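Local structure of putative metal-dependent hydrolase (Bacillus subtilis, 6KNS) at residues Val9-Cys14 against Asn240-Gly245; Gly129-Thr134 against Met147-Gly152; Tyr164-Ile169 against Ala201-Lys206; Phe184-Asp189 against Asn197-Gly202. The protein is a putative metal-dependent hydrolase of the metallo-beta-lactamase fold that binds zinc and calcium and may act as a tRNA 3'-processing endoribonuclease. All coordinates share one frame; numbering follows the deposited sequence.

Overall arrangement
Contact 1 joins the first and last parts of the chain; the other three lie between them in sequence. Contact 2 is a hairpin of the second sheet of the metallo-beta-lactamase sandwich. The second segment of contact 1 begins at the end of that sheet's edge strand 238-241 and makes its contact through the loop beyond. Their centres are about 19 Å apart. Contacts 2 and 4 are the most distant, about 28 Å between centres. Contacts 3 and 4 share Ala201 and Gly202 of helix 198-208 and touch where Tyr164 packs on Glu200, centres about 11 Å apart. Both fasten to this helix loops near the two-zinc site, the Phe168 and Phe184 side chains about 12 and 10 Å from zinc.

Contact 1: Val9-Cys14 against Asn240-Gly245; sequences VTVIGC and NIAKSG
Ser244 meets Ile12 through its hydroxyl. Ser244 OG donates to Ile12 O at 2.8 Å and approaches from above the carbonyl plane. OG is anti to the carbonyl carbon of Ser244 (chi1 -61°), which turns the hydroxyl to Ile12 O. One residue on, Gly245 N donates to Val11 O at 2.8 Å, with 166° at the hydrogen. The same oxygen receives a CA-H...O contact from Ser244 CA at 3.5 Å. Val11 faces the loop, and its CB lies 3.4 Å from Lys243 O. Cys14 closes the other end. Its CB packs on Ala242 CB at 3.7 Å, and its SG lies 3.7 Å from Lys243 CA. A water donates to Ser244 OG at 2.8 Å and accepts a weak bond from Cys14 N.

A classic beta bulge sets Ile12 and Gly13 together across from Gly27 of the neighbouring strand. Ile12 packs on helix 45-49, while Val11 and Ala242 touch Leu214 and Thr216 of strand 212-216. The loop leaves edge strand 238-241 of one sheet and leads to strand 247-249, which pairs with strand 7-13 in the other. The contact therefore lies where the chain crosses between the sheets of the sandwich. The Cys14 side chain is about 7 Å from that of zinc ligand His217. Chemically, two successive strand carbonyls are satisfied by the crossing loop, one by a backbone amide and one by a hydroxyl.

Contact 2: Gly129-Thr134 against Met147-Gly152; sequences GPFTIT and MRITDG
Ile133 and Ile149 each have CG1 anti to the carbonyl carbon (chi1 -50° and -57°), which turns Ile133 CG1 and Ile149 CG1 toward each other at 4.0 Å. Their side chains run alongside, as both residues stand on one face of the sheet. Ile133 CG2 also meets Met147 CB at 3.9 Å. Thr134 OG1 sits between N and the carbonyl carbon (chi1 48°), 3.4 Å from Arg148 CB.

In this hairpin Thr132-Thr150 and Thr134-Arg148 are antiparallel hydrogen-bonded pairs, with the non-hydrogen-bonded pair Ile133-Ile149 between. Thr132 N donates to Thr150 O at 2.9 Å, and Arg148 N to Thr134 O at 2.8 Å. Thr150 O also lies at the edge of the Phe131 ring, whose CD1 is 3.9 Å from Ile149 CG2.

Phe131, Ile133, Met147 and Ile149 pack on strands 27-32 and 35-39 of the other sheet. On the opposite face, a water lies 2.8 Å from both Thr134 OG1 and Arg148 O, donating to the latter. Arg148 NE and NH2 donate to Phe171 O and Glu173 O. Thr150 OG1 bonds Gly152 N, an ST turn, and His154 O. The hairpin thus turns an apolar face to the sandwich core and a polar face to water and backbone carbonyls.

Contact 3: Tyr164-Ile169 against Ala201-Lys206; sequences YQDSFI and AGRIAK
Ile204 of helix 198-208 is wedged between Tyr164 and Phe168. Its CD1 touches Phe168 CB at 3.8 Å. Its CG1 sits at the edge of the Tyr164 ring, near the ring plane, 4.1 Å from CE1. Ile169 adds a looser touch, with CG1 4.5 Å from Ile204 CA.

Arg203, one residue earlier on the helix, is extended from CG to NE, with CG anti to the Arg203 N (chi1 174°). This carries its guanidinium to the hydroxyl end of Tyr164, with its plane 9° from that of the ring. Tyr164 OH lies over one guanidinium face, toward its rim, 3.4 Å from Arg203 CZ. The hydroxyl is not hydrogen-bonded to Arg203. It donates instead to Asp166 OD1 at 2.6 Å, on the anti lone pair.

Asp166 OD1 also lies over the guanidinium face, 4.1 Å from Arg203 NH2. This is longer than a salt bridge and no N-H points at the oxygen, so any attraction is probably one of charge alone. The salt bridge of Arg203 runs from NE to Glu207 on the same helix.

Gln165 to Phe168 form a type I turn that leads into helix 168-171. The contact fastens this turn, which follows zinc ligand Asp161, to helix 198-208. Ile204 supplies the apolar anchor. Beside it, the nearby positive charge would probably stabilise the hydroxyl-carboxylate pair of Tyr164 and Asp166.

Contact 4: Phe184-Asp189 against Asn197-Gly202; sequences FYADQD and NSLEAG
The amide of Asn197 is gripped at both ends. Asn197 ND2 donates to Gln188 O at 2.9 Å, with the acceptor tilted 16° from the amide plane. Asn197 OD1 accepts from Glu200 N at 3.0 Å. The Gln188 amide serves its own loop: Tyr185 N donates to Gln188 OE1 at 2.9 Å, in the carbonyl plane and on a lone pair. That oxygen also lies at the edge of the Tyr185 ring, in its plane. Beyond the two segments, the ring of Phe221 meets the Tyr185 ring with planes at about 60°, and Tyr185 OH is hydrogen-bonded to Phe221 O. Phe184 directs its ring away from Asn197 and packs on Phe86 of the second subunit. Its CB still touches Asn197 CB at 4.0 Å.

Asn197 is the N-cap of helix 198-208. Glu200 returns the bond, with OE1 accepting from Asn197 N at 2.9 Å, so the two form a capping box. Asn197 CG sits between its own N and carbonyl carbon (chi1 68°), which lets OD1 fold back over the first helical turn. The loop 184-189, with a type I turn from Tyr185 to Gln188, wraps against this helix start.

Ala186 fits against the first turn. Its CB lies 3.7 Å from Leu199 CG and 3.4 Å from Ser198 OG. Ser198 N gives a weak bond to Phe184 O. Ser198 OG and Ala186 N are both hydrogen-bonded to Glu230 OE1, a carboxylate of helix 225-231 that ties the loop and the helix start to that neighbouring helix.

Contact 1: Val9-Cys14 against Asn240-Gly245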
loop_
_atom_site.group_PDB
_atom_site.type_symbol
_atom_site.label_atom_id
_atom_site.label_comp_id
_atom_site.label_asym_id
_atom_site.label_seq_id
_atom_site.Cartn_x
_atom_site.Cartn_y
_atom_site.Cartn_z
ATOM N N VAL A 9 9.373 20.115 2.421
ATOM C CA VAL A 9 8.500 19.205 1.730
ATOM C C VAL A 9 9.350 18.052 1.194
ATOM O O VAL A 9 10.338 18.298 0.488
ATOM C CB VAL A 9 7.773 19.877 0.549
ATOM C CG1 VAL A 9 6.887 18.836 -0.193
ATOM C CG2 VAL A 9 6.926 21.131 1.028
ATOM N N THR A 10 8.994 16.813 1.556
ATOM C CA THR A 10 9.700 15.625 1.056
ATOM C C THR A 10 8.736 14.763 0.251
ATOM O O THR A 10 7.689 14.358 0.771
ATOM C CB THR A 10 10.274 14.765 2.177
ATOM O OG1 THR A 10 11.083 15.569 3.031
ATOM C CG2 THR A 10 11.137 13.568 1.592
ATOM N N VAL A 11 9.057 14.492 -1.014
ATOM C CA VAL A 11 8.181 13.618 -1.801
ATOM C C VAL A 11 8.356 12.189 -1.285
ATOM O O VAL A 11 9.461 11.719 -1.151
ATOM C CB VAL A 11 8.502 13.685 -3.297
ATOM C CG1 VAL A 11 7.642 12.701 -4.082
ATOM C CG2 VAL A 11 8.330 15.132 -3.818
ATOM N N ILE A 12 7.262 11.535 -0.937
ATOM C CA ILE A 12 7.321 10.167 -0.416
ATOM C C ILE A 12 7.001 9.224 -1.539
ATOM O O ILE A 12 7.635 8.184 -1.671
ATOM C CB ILE A 12 6.367 9.933 0.741
ATOM C CG1 ILE A 12 6.627 10.962 1.836
ATOM C CG2 ILE A 12 6.550 8.495 1.290
ATOM C CD1 ILE A 12 8.021 10.925 2.434
ATOM N N GLY A 13 6.041 9.595 -2.389
ATOM C CA GLY A 13 5.779 8.767 -3.590
ATOM C C GLY A 13 5.122 9.625 -4.653
ATOM O O GLY A 13 4.428 10.593 -4.341
ATOM N N CYS A 14 5.331 9.273 -5.895
ATOM C CA CYS A 14 5.031 10.212 -6.968
ATOM C C CYS A 14 4.467 9.613 -8.257
ATOM O O CYS A 14 4.208 10.381 -9.215
ATOM C CB CYS A 14 6.295 11.030 -7.288
ATOM S SG CYS A 14 7.577 9.997 -7.883
ATOM N N ASN A 240 11.494 20.561 -12.027
ATOM C CA ASN A 240 12.016 19.272 -11.623
ATOM C C ASN A 240 10.973 18.166 -11.775
ATOM O O ASN A 240 9.765 18.408 -11.797
ATOM C CB ASN A 240 12.480 19.328 -10.161
ATOM C CG ASN A 240 13.614 20.310 -9.974
ATOM O OD1 ASN A 240 14.673 20.112 -10.524
ATOM N ND2 ASN A 240 13.385 21.382 -9.235
ATOM N N ILE A 241 11.484 16.950 -11.884
ATOM C CA ILE A 241 10.689 15.726 -11.889
ATOM C C ILE A 241 10.720 15.171 -10.462
ATOM O O ILE A 241 11.777 14.996 -9.878
ATOM C CB ILE A 241 11.285 14.683 -12.859
ATOM C CG1 ILE A 241 11.416 15.270 -14.288
ATOM C CG2 ILE A 241 10.417 13.412 -12.911
ATOM C CD1 ILE A 241 10.117 15.933 -14.759
ATOM N N ALA A 242 9.549 14.893 -9.915
ATOM C CA ALA A 242 9.398 14.315 -8.590
ATOM C C ALA A 242 10.047 12.910 -8.520
ATOM O O ALA A 242 10.029 12.191 -9.498
ATOM C CB ALA A 242 7.886 14.206 -8.253
ATOM N N LYS A 243 10.594 12.537 -7.367
ATOM C CA LYS A 243 10.999 11.148 -7.067
ATOM C C LYS A 243 10.901 10.967 -5.562
ATOM O O LYS A 243 10.972 11.956 -4.833
ATOM C CB LYS A 243 12.439 10.871 -7.554
ATOM C CG LYS A 243 13.567 11.789 -6.907
ATOM C CD LYS A 243 15.014 11.216 -7.098
ATOM C CE LYS A 243 15.385 11.088 -8.561
ATOM N NZ LYS A 243 16.795 10.581 -8.738
ATOM N N SER A 244 10.732 9.746 -5.061
ATOM C CA SER A 244 10.754 9.542 -3.600
ATOM C C SER A 244 12.063 10.111 -3.097
ATOM O O SER A 244 13.085 9.886 -3.704
ATOM C CB SER A 244 10.655 8.052 -3.185
ATOM O OG SER A 244 9.433 7.457 -3.623
ATOM N N GLY A 245 12.020 10.900 -2.033
ATOM C CA GLY A 245 13.225 11.497 -1.472
ATOM C C GLY A 245 13.516 12.912 -1.926
ATOM O O GLY A 245 14.375 13.613 -1.354
HETATM O O HOH W 1 7.825 7.055 -5.818
#

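Contact 2: Gly129-Thr134 against Met147-Gly152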
loop_
_atom_site.group_PDB
_atom_site.type_symbol
_atom_site.label_atom_id
_atom_site.label_comp_id
_atom_site.label_asym_id
_atom_site.label_seq_id
_atom_site.Cartn_x
_atom_site.Cartn_y
_atom_site.Cartn_z
ATOM N N GLY A 129 -1.662 22.722 12.638
ATOM C CA GLY A 129 -0.495 23.181 13.382
ATOM C C GLY A 129 -0.091 24.546 12.845
ATOM O O GLY A 129 -0.915 25.432 12.801
ATOM N N PRO A 130 1.165 24.701 12.377
ATOM C CA PRO A 130 1.602 25.997 11.844
ATOM C C PRO A 130 1.202 26.220 10.381
ATOM O O PRO A 130 1.512 27.258 9.814
ATOM C CB PRO A 130 3.131 25.950 12.021
ATOM C CG PRO A 130 3.454 24.462 11.936
ATOM C CD PRO A 130 2.231 23.686 12.334
ATOM N N PHE A 131 0.477 25.295 9.778
ATOM C CA PHE A 131 0.039 25.492 8.390
ATOM C C PHE A 131 -1.410 25.972 8.297
ATOM O O PHE A 131 -2.236 25.643 9.147
ATOM C CB PHE A 131 0.142 24.202 7.581
ATOM C CG PHE A 131 1.532 23.617 7.511
ATOM C CD1 PHE A 131 2.563 24.312 6.939
ATOM C CD2 PHE A 131 1.771 22.347 7.982
ATOM C CE1 PHE A 131 3.849 23.755 6.863
ATOM C CE2 PHE A 131 3.032 21.772 7.906
ATOM C CZ PHE A 131 4.075 22.479 7.347
ATOM N N THR A 132 -1.682 26.760 7.260
ATOM C CA THR A 132 -3.032 27.161 6.886
ATOM C C THR A 132 -3.222 26.626 5.463
ATOM O O THR A 132 -2.393 26.918 4.586
ATOM C CB THR A 132 -3.206 28.697 6.924
ATOM O OG1 THR A 132 -2.877 29.176 8.233
ATOM C CG2 THR A 132 -4.641 29.132 6.556
ATOM N N ILE A 133 -4.298 25.846 5.260
ATOM C CA ILE A 133 -4.587 25.197 3.985
ATOM C C ILE A 133 -5.889 25.757 3.430
ATOM O O ILE A 133 -6.877 25.895 4.164
ATOM C CB ILE A 133 -4.706 23.639 4.157
ATOM C CG1 ILE A 133 -3.501 23.093 4.922
ATOM C CG2 ILE A 133 -4.820 22.930 2.792
ATOM C CD1 ILE A 133 -3.555 21.610 5.121
ATOM N N THR A 134 -5.879 26.087 2.142
ATOM C CA THR A 134 -7.080 26.460 1.397
ATOM C C THR A 134 -7.173 25.534 0.177
ATOM O O THR A 134 -6.174 24.906 -0.212
ATOM C CB THR A 134 -7.079 27.956 0.937
ATOM O OG1 THR A 134 -5.826 28.260 0.337
ATOM C CG2 THR A 134 -7.378 28.965 2.115
ATOM N N MET A 147 -4.757 21.874 -3.075
ATOM C CA MET A 147 -4.471 22.514 -1.799
ATOM C C MET A 147 -3.388 23.574 -1.909
ATOM O O MET A 147 -2.408 23.402 -2.626
ATOM C CB MET A 147 -4.021 21.490 -0.779
ATOM C CG MET A 147 -5.014 20.382 -0.543
ATOM S SD MET A 147 -4.280 19.066 0.442
ATOM C CE MET A 147 -5.482 17.798 0.038
ATOM N N ARG A 148 -3.591 24.682 -1.198
ATOM C CA ARG A 148 -2.591 25.735 -1.071
ATOM C C ARG A 148 -2.176 25.738 0.393
ATOM O O ARG A 148 -3.018 25.962 1.277
ATOM C CB ARG A 148 -3.179 27.078 -1.452
ATOM C CG ARG A 148 -2.226 28.226 -1.137
ATOM C CD ARG A 148 -2.823 29.617 -1.265
ATOM N NE ARG A 148 -2.471 30.189 -2.537
ATOM C CZ ARG A 148 -1.591 31.156 -2.765
ATOM N NH1 ARG A 148 -0.954 31.786 -1.801
ATOM N NH2 ARG A 148 -1.367 31.494 -4.013
ATOM N N ILE A 149 -0.894 25.479 0.652
ATOM C CA ILE A 149 -0.400 25.290 2.013
ATOM C C ILE A 149 0.641 26.338 2.346
ATOM O O ILE A 149 1.678 26.418 1.699
ATOM C CB ILE A 149 0.165 23.871 2.212
ATOM C CG1 ILE A 149 -0.915 22.826 1.865
ATOM C CG2 ILE A 149 0.608 23.683 3.655
ATOM C CD1 ILE A 149 -0.466 21.377 1.903
ATOM N N THR A 150 0.352 27.167 3.347
ATOM C CA THR A 150 1.295 28.173 3.761
ATOM C C THR A 150 1.594 28.083 5.242
ATOM O O THR A 150 0.809 27.563 6.007
ATOM C CB THR A 150 0.815 29.604 3.399
ATOM O OG1 THR A 150 1.864 30.533 3.709
ATOM C CG2 THR A 150 -0.500 30.009 4.133
ATOM N N ASP A 151 2.770 28.563 5.623
ATOM C CA ASP A 151 3.126 28.715 7.033
ATOM C C ASP A 151 3.283 30.181 7.385
ATOM O O ASP A 151 3.778 30.484 8.464
ATOM C CB ASP A 151 4.433 27.971 7.363
ATOM C CG ASP A 151 5.629 28.486 6.576
ATOM O OD1 ASP A 151 5.508 29.506 5.844
ATOM O OD2 ASP A 151 6.705 27.876 6.698
ATOM N N GLY A 152 2.872 31.079 6.487
ATOM C CA GLY A 152 3.034 32.539 6.715
ATOM C C GLY A 152 4.264 33.161 6.050
ATOM O O GLY A 152 4.320 34.361 5.874
HETATM O O HOH W 2 -3.693 28.553 2.081
#

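Contact 3: Tyr164-Ile169 against Ala201-Lys206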
loop_
_atom_site.group_PDB
_atom_site.type_symbol
_atom_site.label_atom_id
_atom_site.label_comp_id
_atom_site.label_asym_id
_atom_site.label_seq_id
_atom_site.Cartn_x
_atom_site.Cartn_y
_atom_site.Cartn_z
ATOM N N TYR A 164 -7.011 20.389 -16.970
ATOM C CA TYR A 164 -6.629 21.800 -16.904
ATOM C C TYR A 164 -7.844 22.693 -16.583
ATOM O O TYR A 164 -8.936 22.426 -17.069
ATOM C CB TYR A 164 -5.938 22.265 -18.224
ATOM C CG TYR A 164 -5.725 23.769 -18.198
ATOM C CD1 TYR A 164 -4.649 24.327 -17.509
ATOM C CD2 TYR A 164 -6.657 24.616 -18.744
ATOM C CE1 TYR A 164 -4.492 25.697 -17.426
ATOM C CE2 TYR A 164 -6.517 25.985 -18.660
ATOM C CZ TYR A 164 -5.441 26.519 -17.990
ATOM O OH TYR A 164 -5.321 27.881 -17.926
ATOM N N GLN A 165 -7.655 23.723 -15.752
ATOM C CA GLN A 165 -8.657 24.807 -15.631
ATOM C C GLN A 165 -7.983 26.127 -15.292
ATOM O O GLN A 165 -6.964 26.157 -14.571
ATOM C CB GLN A 165 -9.736 24.467 -14.576
ATOM C CG GLN A 165 -9.161 24.073 -13.205
ATOM C CD GLN A 165 -10.221 23.780 -12.162
ATOM O OE1 GLN A 165 -11.390 23.883 -12.434
ATOM N NE2 GLN A 165 -9.801 23.384 -10.964
ATOM N N ASP A 166 -8.551 27.213 -15.816
ATOM C CA ASP A 166 -8.028 28.553 -15.596
ATOM C C ASP A 166 -8.006 28.902 -14.119
ATOM O O ASP A 166 -7.129 29.618 -13.654
ATOM C CB ASP A 166 -8.873 29.604 -16.336
ATOM C CG ASP A 166 -8.609 29.636 -17.850
ATOM O OD1 ASP A 166 -7.592 29.084 -18.326
ATOM O OD2 ASP A 166 -9.426 30.243 -18.558
ATOM N N SER A 167 -8.965 28.402 -13.371
ATOM C CA SER A 167 -9.037 28.721 -11.947
ATOM C C SER A 167 -7.757 28.313 -11.159
ATOM O O SER A 167 -7.488 28.838 -10.072
ATOM C CB SER A 167 -10.258 28.043 -11.362
ATOM O OG SER A 167 -10.157 26.646 -11.628
ATOM N N PHE A 168 -6.954 27.392 -11.687
ATOM C CA PHE A 168 -5.700 27.074 -11.001
ATOM C C PHE A 168 -4.746 28.291 -10.920
ATOM O O PHE A 168 -3.852 28.314 -10.075
ATOM C CB PHE A 168 -4.968 25.944 -11.719
ATOM C CG PHE A 168 -5.367 24.549 -11.293
ATOM C CD1 PHE A 168 -5.208 24.142 -9.992
ATOM C CD2 PHE A 168 -5.817 23.627 -12.232
ATOM C CE1 PHE A 168 -5.524 22.828 -9.611
ATOM C CE2 PHE A 168 -6.137 22.334 -11.871
ATOM C CZ PHE A 168 -5.984 21.923 -10.561
ATOM N N ILE A 169 -4.931 29.295 -11.794
ATOM C CA ILE A 169 -3.954 30.373 -11.906
ATOM C C ILE A 169 -4.060 31.326 -10.735
ATOM O O ILE A 169 -3.058 31.532 -10.049
ATOM C CB ILE A 169 -4.008 31.073 -13.282
ATOM C CG1 ILE A 169 -3.404 30.145 -14.339
ATOM C CG2 ILE A 169 -3.261 32.421 -13.283
ATOM C CD1 ILE A 169 -3.716 30.557 -15.781
ATOM N N ALA A 201 0.778 21.980 -17.026
ATOM C CA ALA A 201 1.488 22.242 -15.787
ATOM C C ALA A 201 2.341 23.509 -15.981
ATOM O O ALA A 201 2.374 24.376 -15.122
ATOM C CB ALA A 201 2.339 21.047 -15.394
ATOM N N GLY A 202 3.034 23.606 -17.106
ATOM C CA GLY A 202 3.888 24.755 -17.377
ATOM C C GLY A 202 3.117 26.063 -17.410
ATOM O O GLY A 202 3.577 27.105 -16.925
ATOM N N ARG A 203 1.936 25.993 -17.999
ATOM C CA ARG A 203 1.109 27.156 -18.172
ATOM C C ARG A 203 0.695 27.691 -16.821
ATOM O O ARG A 203 0.731 28.898 -16.594
ATOM C CB ARG A 203 -0.117 26.792 -19.003
ATOM C CG ARG A 203 -1.105 27.941 -19.103
ATOM C CD ARG A 203 -2.180 27.681 -20.134
ATOM N NE ARG A 203 -2.958 28.914 -20.366
ATOM C CZ ARG A 203 -4.174 28.975 -20.892
ATOM N NH1 ARG A 203 -4.826 27.877 -21.241
ATOM N NH2 ARG A 203 -4.750 30.165 -21.059
ATOM N N ILE A 204 0.345 26.791 -15.906
ATOM C CA ILE A 204 -0.068 27.207 -14.561
ATOM C C ILE A 204 1.075 27.895 -13.838
ATOM O O ILE A 204 0.899 29.004 -13.324
ATOM C CB ILE A 204 -0.629 26.083 -13.689
ATOM C CG1 ILE A 204 -1.920 25.503 -14.286
ATOM C CG2 ILE A 204 -0.941 26.631 -12.336
ATOM C CD1 ILE A 204 -2.317 24.065 -13.755
ATOM N N ALA A 205 2.246 27.276 -13.839
ATOM C CA ALA A 205 3.418 27.850 -13.189
ATOM C C ALA A 205 3.702 29.238 -13.805
ATOM O O ALA A 205 4.008 30.203 -13.101
ATOM C CB ALA A 205 4.604 26.934 -13.370
ATOM N N LYS A 206 3.575 29.325 -15.125
ATOM C CA LYS A 206 3.902 30.565 -15.837
ATOM C C LYS A 206 2.950 31.676 -15.438
ATOM O O LYS A 206 3.377 32.702 -14.921
ATOM C CB LYS A 206 3.868 30.385 -17.360
ATOM C CG LYS A 206 3.951 31.716 -18.114
ATOM C CD LYS A 206 4.013 31.505 -19.609
ATOM C CE LYS A 206 4.257 32.823 -20.317
ATOM N NZ LYS A 206 3.731 32.714 -21.693
#

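Contact 4: Phe184-Asp189 against Asn197-Gly202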
loop_
_atom_site.group_PDB
_atom_site.type_symbol
_atom_site.label_atom_id
_atom_site.label_comp_id
_atom_site.label_asym_id
_atom_site.label_seq_id
_atom_site.Cartn_x
_atom_site.Cartn_y
_atom_site.Cartn_z
ATOM N N PHE A 184 0.478 13.043 -18.312
ATOM C CA PHE A 184 0.550 12.934 -19.778
ATOM C C PHE A 184 1.616 13.821 -20.414
ATOM O O PHE A 184 1.966 14.849 -19.847
ATOM C CB PHE A 184 -0.820 13.268 -20.395
ATOM C CG PHE A 184 -1.850 12.199 -20.174
ATOM C CD1 PHE A 184 -2.090 11.255 -21.126
ATOM C CD2 PHE A 184 -2.564 12.140 -19.000
ATOM C CE1 PHE A 184 -3.052 10.240 -20.909
ATOM C CE2 PHE A 184 -3.505 11.138 -18.765
ATOM C CZ PHE A 184 -3.758 10.201 -19.716
ATOM N N TYR A 185 2.119 13.410 -21.593
ATOM C CA TYR A 185 3.153 14.136 -22.340
ATOM C C TYR A 185 2.503 15.224 -23.190
ATOM O O TYR A 185 1.287 15.241 -23.369
ATOM C CB TYR A 185 3.985 13.165 -23.214
ATOM C CG TYR A 185 4.840 12.223 -22.362
ATOM C CD1 TYR A 185 4.340 11.009 -21.883
ATOM C CD2 TYR A 185 6.120 12.598 -21.954
ATOM C CE1 TYR A 185 5.127 10.164 -21.077
ATOM C CE2 TYR A 185 6.911 11.777 -21.152
ATOM C CZ TYR A 185 6.396 10.568 -20.697
ATOM O OH TYR A 185 7.177 9.761 -19.926
ATOM N N ALA A 186 3.328 16.114 -23.731
ATOM C CA ALA A 186 2.878 17.338 -24.406
ATOM C C ALA A 186 1.980 17.057 -25.581
ATOM O O ALA A 186 1.086 17.839 -25.867
ATOM C CB ALA A 186 4.099 18.189 -24.871
ATOM N N ASP A 187 2.207 15.937 -26.264
ATOM C CA ASP A 187 1.390 15.600 -27.444
ATOM C C ASP A 187 0.048 15.002 -27.097
ATOM O O ASP A 187 -0.736 14.788 -27.994
ATOM C CB ASP A 187 2.121 14.619 -28.391
ATOM C CG ASP A 187 2.399 13.259 -27.745
ATOM O OD1 ASP A 187 3.224 13.216 -26.796
ATOM O OD2 ASP A 187 1.803 12.232 -28.191
ATOM N N GLN A 188 -0.206 14.696 -25.826
ATOM C CA GLN A 188 -1.365 13.917 -25.434
ATOM C C GLN A 188 -2.371 14.799 -24.694
ATOM O O GLN A 188 -1.980 15.770 -24.022
ATOM C CB GLN A 188 -0.974 12.789 -24.465
ATOM C CG GLN A 188 -0.036 11.691 -24.971
ATOM C CD GLN A 188 0.297 10.733 -23.846
ATOM O OE1 GLN A 188 0.993 11.099 -22.882
ATOM N NE2 GLN A 188 -0.247 9.512 -23.921
ATOM N N ASP A 189 -3.645 14.398 -24.762
ATOM C CA ASP A 189 -4.750 15.097 -24.108
ATOM C C ASP A 189 -5.246 14.309 -22.904
ATOM O O ASP A 189 -5.792 13.219 -23.064
ATOM C CB ASP A 189 -5.899 15.260 -25.094
ATOM C CG ASP A 189 -7.072 16.059 -24.509
ATOM O OD1 ASP A 189 -7.011 16.569 -23.362
ATOM O OD2 ASP A 189 -8.070 16.182 -25.230
ATOM N N ASN A 197 -1.169 17.496 -18.897
ATOM C CA ASN A 197 0.130 17.251 -19.487
ATOM C C ASN A 197 1.163 18.330 -19.093
ATOM O O ASN A 197 0.886 19.284 -18.355
ATOM C CB ASN A 197 0.038 17.077 -21.024
ATOM C CG ASN A 197 -0.354 18.369 -21.776
ATOM O OD1 ASN A 197 -0.207 19.499 -21.284
ATOM N ND2 ASN A 197 -0.836 18.189 -22.987
ATOM N N SER A 198 2.360 18.128 -19.591
ATOM C CA SER A 198 3.495 18.994 -19.348
ATOM C C SER A 198 3.252 20.455 -19.720
ATOM O O SER A 198 3.630 21.342 -18.956
ATOM C CB SER A 198 4.727 18.424 -20.107
ATOM O OG SER A 198 4.367 18.094 -21.460
ATOM N N LEU A 199 2.598 20.715 -20.854
ATOM C CA LEU A 199 2.333 22.088 -21.277
ATOM C C LEU A 199 1.373 22.794 -20.315
ATOM O O LEU A 199 1.516 23.987 -20.019
ATOM C CB LEU A 199 1.782 22.119 -22.698
ATOM C CG LEU A 199 2.648 21.433 -23.770
ATOM C CD1 LEU A 199 1.977 21.513 -25.170
ATOM C CD2 LEU A 199 4.058 22.021 -23.830
ATOM N N GLU A 200 0.407 22.033 -19.808
ATOM C CA GLU A 200 -0.617 22.572 -18.917
ATOM C C GLU A 200 -0.041 22.889 -17.538
ATOM O O GLU A 200 -0.308 23.964 -16.966
ATOM C CB GLU A 200 -1.800 21.616 -18.845
ATOM C CG GLU A 200 -2.629 21.656 -20.161
ATOM C CD GLU A 200 -3.516 20.433 -20.392
ATOM O OE1 GLU A 200 -3.250 19.342 -19.835
ATOM O OE2 GLU A 200 -4.474 20.559 -21.181
ATOM N N ALA A 201 0.778 21.980 -17.026
ATOM C CA ALA A 201 1.488 22.242 -15.787
ATOM C C ALA A 201 2.341 23.509 -15.981
ATOM O O ALA A 201 2.374 24.376 -15.122
ATOM C CB ALA A 201 2.339 21.047 -15.394
ATOM N N GLY A 202 3.034 23.606 -17.106
ATOM C CA GLY A 202 3.888 24.755 -17.377
ATOM C C GLY A 202 3.117 26.063 -17.410
ATOM O O GLY A 202 3.577 27.105 -16.925
#